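Local coordinates for protein copper-transporting ATPase PAA2, chloroplastic (Arabidopsis thaliana, PDB 5LBK) that uses ATP hydrolysis to drive copper across the chloroplast thylakoid membrane, the chain here being its nucleotide-binding (N) domain, at residues A[21-29]-A[64-75]; A[87-98]-A[120-128]. All blocks are in the same frame, centred on the assembly; numbering follows the deposited sequence.

Contact 1: A[21-29]-A[64-75]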
loop_
_atom_site.group_PDB
_atom_site.type_symbol
_atom_site.label_atom_id
_atom_site.label_comp_id
_atom_site.label_asym_id
_atom_site.label_seq_id
_atom_site.Cartn_x
_atom_site.Cartn_y
_atom_site.Cartn_z
ATOM N N LEU A 21 -0.798 2.596 -6.275
ATOM C CA LEU A 21 -2.049 1.866 -6.373
ATOM C C LEU A 21 -1.854 0.513 -7.045
ATOM O O LEU A 21 -2.477 -0.467 -6.627
ATOM C CB LEU A 21 -3.056 2.708 -7.138
ATOM C CG LEU A 21 -4.502 2.287 -7.171
ATOM C CD1 LEU A 21 -5.051 1.996 -5.781
ATOM C CD2 LEU A 21 -5.277 3.429 -7.903
ATOM N N LYS A 22 -1.050 0.453 -8.126
ATOM C CA LYS A 22 -0.840 -0.806 -8.846
ATOM C C LYS A 22 -0.225 -1.853 -7.937
ATOM O O LYS A 22 -0.617 -3.026 -7.965
ATOM C CB LYS A 22 0.089 -0.619 -10.040
ATOM C CG LYS A 22 -0.553 -0.005 -11.258
ATOM C CD LYS A 22 0.458 0.081 -12.400
ATOM C CE LYS A 22 -0.229 0.518 -13.704
ATOM N NZ LYS A 22 0.696 0.674 -14.865
ATOM N N MET A 23 0.808 -1.459 -7.201
ATOM C CA MET A 23 1.426 -2.364 -6.226
ATOM C C MET A 23 0.454 -2.748 -5.134
ATOM O O MET A 23 0.384 -3.933 -4.745
ATOM C CB MET A 23 2.655 -1.707 -5.611
ATOM C CG MET A 23 3.893 -1.654 -6.543
ATOM S SD MET A 23 5.232 -0.789 -5.661
ATOM C CE MET A 23 6.575 -0.970 -6.841
ATOM N N ALA A 24 -0.307 -1.788 -4.611
ATOM C CA ALA A 24 -1.186 -2.134 -3.497
ATOM C C ALA A 24 -2.280 -3.096 -3.964
ATOM O O ALA A 24 -2.622 -4.050 -3.268
ATOM C CB ALA A 24 -1.802 -0.888 -2.894
ATOM N N ALA A 25 -2.854 -2.840 -5.129
ATOM C CA ALA A 25 -3.874 -3.758 -5.641
ATOM C C ALA A 25 -3.309 -5.136 -6.008
ATOM O O ALA A 25 -4.028 -6.153 -5.905
ATOM C CB ALA A 25 -4.559 -3.115 -6.847
ATOM N N ALA A 26 -2.050 -5.208 -6.452
ATOM C CA ALA A 26 -1.429 -6.512 -6.687
ATOM C C ALA A 26 -1.377 -7.322 -5.406
ATOM O O ALA A 26 -1.658 -8.531 -5.406
ATOM C CB ALA A 26 -0.016 -6.354 -7.235
ATOM N N VAL A 27 -0.994 -6.673 -4.302
ATOM C CA VAL A 27 -0.962 -7.367 -3.017
ATOM C C VAL A 27 -2.366 -7.713 -2.535
ATOM O O VAL A 27 -2.579 -8.798 -1.950
ATOM C CB VAL A 27 -0.200 -6.508 -1.984
ATOM C CG1 VAL A 27 -0.231 -7.152 -0.642
ATOM C CG2 VAL A 27 1.197 -6.346 -2.403
ATOM N N GLU A 28 -3.327 -6.827 -2.740
ATOM C CA GLU A 28 -4.681 -6.976 -2.224
ATOM C C GLU A 28 -5.582 -7.800 -3.137
ATOM O O GLU A 28 -6.762 -7.932 -2.834
ATOM C CB GLU A 28 -5.299 -5.609 -1.993
ATOM C CG GLU A 28 -4.565 -4.809 -0.929
ATOM C CD GLU A 28 -4.931 -5.235 0.450
ATOM O OE1 GLU A 28 -5.705 -4.509 1.094
ATOM O OE2 GLU A 28 -4.494 -6.310 0.862
ATOM N N LYS A 29 -5.019 -8.402 -4.188
ATOM C CA LYS A 29 -5.791 -8.957 -5.302
ATOM C C LYS A 29 -6.953 -9.833 -4.836
ATOM O O LYS A 29 -8.102 -9.641 -5.258
ATOM C CB LYS A 29 -4.855 -9.755 -6.209
ATOM C CG LYS A 29 -5.356 -9.947 -7.666
ATOM C CD LYS A 29 -5.467 -8.610 -8.412
ATOM C CE LYS A 29 -5.931 -8.819 -9.821
ATOM N NZ LYS A 29 -6.249 -7.521 -10.524
ATOM N N THR A 64 -0.919 -7.588 4.589
ATOM C CA THR A 64 -0.609 -8.604 3.599
ATOM C C THR A 64 0.670 -8.217 2.887
ATOM O O THR A 64 0.949 -7.035 2.705
ATOM C CB THR A 64 -1.746 -8.762 2.575
ATOM O OG1 THR A 64 -2.951 -9.119 3.245
ATOM C CG2 THR A 64 -1.492 -9.851 1.586
ATOM N N LEU A 65 1.465 -9.226 2.544
ATOM C CA LEU A 65 2.752 -9.032 1.904
ATOM C C LEU A 65 2.859 -9.989 0.726
ATOM O O LEU A 65 2.457 -11.158 0.847
ATOM C CB LEU A 65 3.852 -9.302 2.964
ATOM C CG LEU A 65 5.267 -9.824 2.697
ATOM C CD1 LEU A 65 6.235 -8.630 2.426
ATOM C CD2 LEU A 65 5.783 -10.605 3.863
ATOM N N ALA A 66 3.477 -9.522 -0.361
ATOM C CA ALA A 66 3.692 -10.363 -1.526
ATOM C C ALA A 66 4.907 -9.835 -2.265
ATOM O O ALA A 66 5.255 -8.656 -2.157
ATOM C CB ALA A 66 2.483 -10.358 -2.473
ATOM N N GLU A 67 5.529 -10.706 -3.052
ATOM C CA GLU A 67 6.692 -10.299 -3.829
ATOM C C GLU A 67 6.228 -9.794 -5.194
ATOM O O GLU A 67 5.541 -10.509 -5.934
ATOM C CB GLU A 67 7.679 -11.458 -3.960
ATOM C CG GLU A 67 9.046 -10.989 -4.349
ATOM C CD GLU A 67 10.131 -12.056 -4.368
ATOM O OE1 GLU A 67 9.855 -13.257 -4.106
ATOM O OE2 GLU A 67 11.278 -11.664 -4.660
ATOM N N ILE A 68 6.616 -8.568 -5.522
ATOM C CA ILE A 68 6.284 -7.934 -6.800
ATOM C C ILE A 68 7.573 -7.649 -7.553
ATOM O O ILE A 68 8.410 -6.874 -7.080
ATOM C CB ILE A 68 5.535 -6.616 -6.617
ATOM C CG1 ILE A 68 4.428 -6.674 -5.574
ATOM C CG2 ILE A 68 5.039 -6.114 -7.987
ATOM C CD1 ILE A 68 3.426 -7.640 -5.814
ATOM N N ASP A 69 7.713 -8.252 -8.722
ATOM C CA ASP A 69 8.897 -8.122 -9.568
ATOM C C ASP A 69 10.193 -8.137 -8.752
ATOM O O ASP A 69 11.056 -7.265 -8.874
ATOM C CB ASP A 69 8.805 -6.861 -10.420
ATOM C CG ASP A 69 9.816 -6.852 -11.529
ATOM O OD1 ASP A 69 9.522 -7.428 -12.596
ATOM O OD2 ASP A 69 10.909 -6.286 -11.329
ATOM N N GLY A 70 10.343 -9.165 -7.922
ATOM C CA GLY A 70 11.611 -9.395 -7.256
ATOM C C GLY A 70 11.803 -8.664 -5.944
ATOM O O GLY A 70 12.856 -8.825 -5.313
ATOM N N ARG A 71 10.817 -7.888 -5.499
ATOM C CA ARG A 71 10.885 -7.187 -4.223
ATOM C C ARG A 71 9.608 -7.384 -3.437
ATOM O O ARG A 71 8.511 -7.337 -3.999
ATOM C CB ARG A 71 11.110 -5.713 -4.427
ATOM C CG ARG A 71 12.561 -5.374 -4.770
ATOM C CD ARG A 71 13.398 -5.249 -3.488
ATOM N NE ARG A 71 14.824 -5.353 -3.768
ATOM C CZ ARG A 71 15.591 -4.378 -4.235
ATOM N NH1 ARG A 71 15.079 -3.181 -4.486
ATOM N NH2 ARG A 71 16.883 -4.614 -4.449
ATOM N N PHE A 72 9.746 -7.577 -2.127
ATOM C CA PHE A 72 8.573 -7.668 -1.277
ATOM C C PHE A 72 7.925 -6.297 -1.096
ATOM O O PHE A 72 8.611 -5.278 -0.945
ATOM C CB PHE A 72 8.937 -8.275 0.074
ATOM C CG PHE A 72 9.088 -9.788 -0.007
ATOM C CD1 PHE A 72 7.967 -10.593 -0.130
ATOM C CD2 PHE A 72 10.335 -10.370 -0.086
ATOM C CE1 PHE A 72 8.124 -11.984 -0.258
ATOM C CE2 PHE A 72 10.469 -11.727 -0.209
ATOM C CZ PHE A 72 9.352 -12.512 -0.320
ATOM N N VAL A 73 6.594 -6.297 -1.089
ATOM C CA VAL A 73 5.730 -5.127 -0.896
ATOM C C VAL A 73 4.710 -5.516 0.162
ATOM O O VAL A 73 4.194 -6.650 0.144
ATOM C CB VAL A 73 5.022 -4.715 -2.207
ATOM C CG1 VAL A 73 3.996 -3.547 -1.945
ATOM C CG2 VAL A 73 6.057 -4.345 -3.296
ATOM N N ALA A 74 4.491 -4.640 1.124
ATOM C CA ALA A 74 3.563 -4.867 2.235
ATOM C C ALA A 74 2.494 -3.773 2.257
ATOM O O ALA A 74 2.788 -2.618 1.992
ATOM C CB ALA A 74 4.335 -4.919 3.547
ATOM N N VAL A 75 1.244 -4.155 2.538
ATOM C CA VAL A 75 0.102 -3.273 2.633
ATOM C C VAL A 75 -0.623 -3.549 3.937
ATOM O O VAL A 75 -0.915 -4.704 4.240
ATOM C CB VAL A 75 -0.868 -3.483 1.444
ATOM C CG1 VAL A 75 -2.006 -2.506 1.527
ATOM C CG2 VAL A 75 -0.160 -3.279 0.110
HETATM O O HOH W 1 -4.053 -5.525 3.967
#

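Contact 2: A[87-98]-A[120-128]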
loop_
_atom_site.group_PDB
_atom_site.type_symbol
_atom_site.label_atom_id
_atom_site.label_comp_id
_atom_site.label_asym_id
_atom_site.label_seq_id
_atom_site.Cartn_x
_atom_site.Cartn_y
_atom_site.Cartn_z
ATOM N N LYS A 87 14.975 -1.212 5.921
ATOM C CA LYS A 87 15.092 0.187 5.529
ATOM C C LYS A 87 13.941 0.966 6.145
ATOM O O LYS A 87 12.782 0.611 5.931
ATOM C CB LYS A 87 15.057 0.307 4.009
ATOM C CG LYS A 87 15.101 1.740 3.469
ATOM C CD LYS A 87 16.478 2.347 3.610
ATOM C CE LYS A 87 16.508 3.760 3.087
ATOM N NZ LYS A 87 17.887 4.291 3.198
ATOM N N LYS A 88 14.255 2.056 6.870
ATOM C CA LYS A 88 13.269 2.898 7.538
ATOM C C LYS A 88 13.245 4.269 6.875
ATOM O O LYS A 88 14.270 4.753 6.389
ATOM C CB LYS A 88 13.590 3.083 9.043
ATOM C CG LYS A 88 13.878 1.810 9.812
ATOM C CD LYS A 88 12.679 0.884 9.903
ATOM C CE LYS A 88 13.068 -0.400 10.546
ATOM N NZ LYS A 88 11.989 -1.417 10.383
ATOM N N ASN A 89 12.087 4.909 6.886
ATOM C CA ASN A 89 11.966 6.225 6.288
ATOM C C ASN A 89 12.481 7.353 7.181
ATOM O O ASN A 89 12.330 7.329 8.403
ATOM C CB ASN A 89 10.508 6.496 5.913
ATOM C CG ASN A 89 9.966 5.491 4.916
ATOM O OD1 ASN A 89 9.745 4.326 5.248
ATOM N ND2 ASN A 89 9.748 5.937 3.685
ATOM N N ASP A 90 13.077 8.345 6.532
ATOM C CA ASP A 90 13.575 9.526 7.154
ATOM C C ASP A 90 12.418 10.109 7.940
ATOM O O ASP A 90 11.273 10.043 7.536
ATOM C CB ASP A 90 13.897 10.636 6.152
ATOM C CG ASP A 90 14.939 10.283 5.169
ATOM O OD1 ASP A 90 15.090 9.118 4.805
ATOM O OD2 ASP A 90 15.633 11.208 4.726
ATOM N N SER A 91 12.746 10.749 9.053
ATOM C CA SER A 91 11.732 11.386 9.877
ATOM C C SER A 91 10.998 12.478 9.093
ATOM O O SER A 91 9.809 12.705 9.317
ATOM C CB SER A 91 12.363 11.984 11.135
ATOM O OG SER A 91 11.373 12.315 12.094
ATOM N N SER A 92 11.695 13.160 8.182
ATOM C CA SER A 92 11.052 14.229 7.414
ATOM C C SER A 92 10.029 13.653 6.445
ATOM O O SER A 92 9.003 14.281 6.167
ATOM C CB SER A 92 12.088 15.061 6.658
ATOM O OG SER A 92 12.854 14.251 5.795
ATOM N N ASP A 93 10.314 12.474 5.884
ATOM C CA ASP A 93 9.345 11.845 4.980
ATOM C C ASP A 93 8.086 11.440 5.737
ATOM O O ASP A 93 6.973 11.526 5.207
ATOM C CB ASP A 93 9.972 10.627 4.286
ATOM C CG ASP A 93 10.836 10.997 3.072
ATOM O OD1 ASP A 93 10.796 12.151 2.602
ATOM O OD2 ASP A 93 11.546 10.101 2.555
ATOM N N MET A 94 8.233 10.963 6.970
ATOM C CA MET A 94 7.056 10.591 7.751
ATOM C C MET A 94 6.203 11.814 8.068
ATOM O O MET A 94 4.971 11.729 8.104
ATOM C CB MET A 94 7.499 9.894 9.036
ATOM C CG MET A 94 6.496 8.998 9.697
ATOM S SD MET A 94 5.914 7.657 8.647
ATOM C CE MET A 94 7.246 7.365 7.521
ATOM N N VAL A 95 6.836 12.939 8.394
ATOM C CA VAL A 95 6.074 14.154 8.667
ATOM C C VAL A 95 5.338 14.597 7.404
ATOM O O VAL A 95 4.156 14.938 7.441
ATOM C CB VAL A 95 7.006 15.266 9.186
ATOM C CG1 VAL A 95 6.268 16.585 9.206
ATOM C CG2 VAL A 95 7.558 14.900 10.581
ATOM N N LYS A 96 6.043 14.591 6.272
ATOM C CA LYS A 96 5.420 14.998 5.012
ATOM C C LYS A 96 4.208 14.123 4.709
ATOM O O LYS A 96 3.108 14.611 4.423
ATOM C CB LYS A 96 6.444 14.889 3.876
ATOM C CG LYS A 96 7.569 15.958 3.934
ATOM C CD LYS A 96 7.040 17.348 3.656
ATOM C CE LYS A 96 8.163 18.392 3.697
ATOM N NZ LYS A 96 7.671 19.740 3.278
ATOM N N LEU A 97 4.386 12.811 4.799
ATOM C CA LEU A 97 3.304 11.892 4.479
ATOM C C LEU A 97 2.134 12.102 5.418
ATOM O O LEU A 97 0.984 12.123 5.003
ATOM C CB LEU A 97 3.813 10.441 4.572
ATOM C CG LEU A 97 2.867 9.362 4.106
ATOM C CD1 LEU A 97 2.586 9.527 2.630
ATOM C CD2 LEU A 97 3.475 8.014 4.386
ATOM N N GLU A 98 2.416 12.186 6.721
ATOM C CA GLU A 98 1.343 12.369 7.681
ATOM C C GLU A 98 0.744 13.762 7.580
ATOM O O GLU A 98 -0.424 13.957 7.914
ATOM C CB GLU A 98 1.873 12.077 9.097
ATOM C CG GLU A 98 2.319 10.604 9.226
ATOM C CD GLU A 98 1.158 9.606 9.043
ATOM O OE1 GLU A 98 0.083 9.786 9.622
ATOM O OE2 GLU A 98 1.293 8.664 8.263
ATOM N N TYR A 120 -1.272 1.653 4.566
ATOM C CA TYR A 120 0.061 2.033 4.112
ATOM C C TYR A 120 0.667 1.020 3.172
ATOM O O TYR A 120 0.344 -0.165 3.202
ATOM C CB TYR A 120 0.981 2.258 5.308
ATOM C CG TYR A 120 0.593 3.512 6.097
ATOM C CD1 TYR A 120 -0.475 3.489 6.994
ATOM C CD2 TYR A 120 1.222 4.723 5.865
ATOM C CE1 TYR A 120 -0.878 4.624 7.660
ATOM C CE2 TYR A 120 0.834 5.842 6.545
ATOM C CZ TYR A 120 -0.194 5.788 7.433
ATOM O OH TYR A 120 -0.584 6.923 8.115
ATOM N N VAL A 121 1.569 1.501 2.350
ATOM C CA VAL A 121 2.252 0.687 1.357
ATOM C C VAL A 121 3.759 0.815 1.526
ATOM O O VAL A 121 4.309 1.926 1.508
ATOM C CB VAL A 121 1.828 1.071 -0.068
ATOM C CG1 VAL A 121 2.416 0.117 -1.072
ATOM C CG2 VAL A 121 0.315 1.069 -0.122
ATOM N N GLY A 122 4.444 -0.320 1.660
ATOM C CA GLY A 122 5.881 -0.320 1.824
ATOM C C GLY A 122 6.579 -1.317 0.917
ATOM O O GLY A 122 5.984 -2.300 0.485
ATOM N N ARG A 123 7.852 -1.032 0.603
ATOM C CA ARG A 123 8.645 -1.903 -0.278
ATOM C C ARG A 123 10.036 -2.174 0.275
ATOM O O ARG A 123 10.708 -1.244 0.723
ATOM C CB ARG A 123 8.763 -1.284 -1.669
ATOM C CG ARG A 123 9.433 -2.163 -2.679
ATOM C CD ARG A 123 9.070 -1.616 -4.024
ATOM N NE ARG A 123 9.696 -2.327 -5.096
ATOM C CZ ARG A 123 10.920 -2.094 -5.542
ATOM N NH1 ARG A 123 11.686 -1.151 -5.000
ATOM N NH2 ARG A 123 11.374 -2.833 -6.532
ATOM N N GLU A 124 10.503 -3.442 0.201
ATOM C CA GLU A 124 11.791 -3.780 0.793
ATOM C C GLU A 124 12.872 -2.939 0.114
ATOM O O GLU A 124 12.866 -2.755 -1.104
ATOM C CB GLU A 124 12.121 -5.267 0.662
ATOM C CG GLU A 124 13.187 -5.756 1.705
ATOM C CD GLU A 124 13.125 -7.244 1.996
ATOM O OE1 GLU A 124 12.738 -8.001 1.087
ATOM O OE2 GLU A 124 13.517 -7.651 3.122
ATOM N N GLY A 125 13.818 -2.456 0.905
ATOM C CA GLY A 125 14.875 -1.602 0.405
ATOM C C GLY A 125 14.533 -0.132 0.358
ATOM O O GLY A 125 15.418 0.677 0.057
ATOM N N GLU A 126 13.288 0.245 0.650
ATOM C CA GLU A 126 12.828 1.618 0.520
ATOM C C GLU A 126 12.031 2.071 1.731
ATOM O O GLU A 126 11.939 3.263 2.010
ATOM C CB GLU A 126 11.929 1.783 -0.710
ATOM C CG GLU A 126 12.612 1.640 -2.035
ATOM C CD GLU A 126 11.717 2.096 -3.139
ATOM O OE1 GLU A 126 10.938 1.268 -3.644
ATOM O OE2 GLU A 126 11.751 3.303 -3.459
ATOM N N GLY A 127 11.375 1.153 2.397
ATOM C CA GLY A 127 10.476 1.537 3.475
ATOM C C GLY A 127 9.101 1.939 2.966
ATOM O O GLY A 127 8.639 1.471 1.925
ATOM N N ILE A 128 8.446 2.866 3.685
ATOM C CA ILE A 128 7.101 3.271 3.304
ATOM C C ILE A 128 7.212 4.083 2.030
ATOM O O ILE A 128 8.060 4.974 1.935
ATOM C CB ILE A 128 6.423 4.108 4.402
ATOM C CG1 ILE A 128 6.220 3.379 5.711
ATOM C CG2 ILE A 128 5.085 4.645 3.877
ATOM C CD1 ILE A 128 5.319 2.285 5.601
HETATM O O HOH W 2 14.825 -3.163 3.476
#

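Contact 1: A[21-29]-A[64-75]
V27 meets V75 where helix 21-27 crosses an antiparallel hairpin, the helix axis passing 8.3 Å from that of strand 71-75 at 83° and running at 112° to strand 64-68. V27 carries most of the contact. Its CG1 lies anti to the backbone N (chi1 176°), which carries that methyl over T64, where V27 CG1 rests 3.7 Å from T64 CG2 as the two side chains pass with their ends pointing opposite ways. The other branch, CG2, is thereby turned toward the second strand and stands 4.0 Å from V73 CG1. Between the branches, V27 CB meets V75 CG2 at 3.8 Å. A beta-branched residue suits this place because its methyls fork over both strands at once.

The alanines flank it and let the helix come close. V75 CG2 reaches the helix backbone itself, 3.9 Å from A24 CA, while A26 CB touches I68 CD1 at 3.9 Å. M23 extends the apolar surface through its CB, beside V73. One residue on from V27, E28 bends at chi2 and crosses V75 at a slant, its carboxyl carbon over V75 CG1, and a water donates both to E28 OE2, at 3.2 Å, and to V75 O.

This is helix-on-sheet packing in the core of the N domain, its first helix lying on the antiparallel sheet. No hydrogen bond joins the two segments directly, so methyl-to-methyl packing holds the buried layer, with A24 and V75 also touching strand 117-123. Polarity enters only at the margin, where the water links E28 to the strand.

Contact 2: A[87-98]-A[120-128]
N89 reaches across to I128 and uses its whole amide on that residue's backbone. Its CB points toward the strand, and CG, anti to the carbonyl carbon (chi1 -60°), follows and lies 3.3 Å from I128 N. From there the amide forks. OD1 accepts from I128 N at 2.5 Å, unusually short, with the donor in the carbonyl plane on a lone pair; ND2 donates to I128 O at 2.6 Å, again on a lone pair, although that oxygen lies 20° out of the asparagine's amide plane. Having an acceptor and a donor side by side, asparagine stands in for a neighbouring strand's backbone at the bulged turn of the N-domain sheet. With an alanine in place of N89, I128 N and O would probably lose these mates, and the lead-in to helix 91-98 would be set free to shift.

G127 has to be glycine: a beta carbon would run into N89 OD1 and the preceding carbonyl. With E126 it faces R123 in a classic beta bulge. Before it, K87 lays CG against the E126 backbone, and a water accepts from both K87 N and G125 N.

Farther along, L97 CD2 wedges between I128 CG2, at 3.8 Å, and the edge of the Y120 ring, 4.0 Å from Y120 CE2. The hydroxyl Y120 OH donates to the syn lone pair of E98 OE2, 2.6 Å away, the carboxylate turned 26° from the ring plane; E98 bends at chi2 to get there.

Polar bonds thus fasten the linker and the helix to the sheet at two separate points, with leucine, isoleucine and the tyrosine ring filling the apolar span that joins them.

In the fold
From the N terminus, strand 7-12 leads into helix 17-27. Contact 1 then closes a loop of 34 residues that holds helix 34-45 and strand 56-59, bringing the first helix against hairpin 63-76. After helix 78-84, contact 2 closes a second loop of 21 residues, which includes the end of helix 91-102, the unmodelled 104-115 and the start of strand 117-123, and ties the front of that helix to strands 117-123 and 127-134. The two are in series, neither nested nor crossed. They meet in the antiparallel sheet, where A74 N lies 2.8 Å from G122 O. Successive residues Y120 and V121 serve L97 and A24, so helices 91-102 and 17-27 cover opposite faces of the sheet.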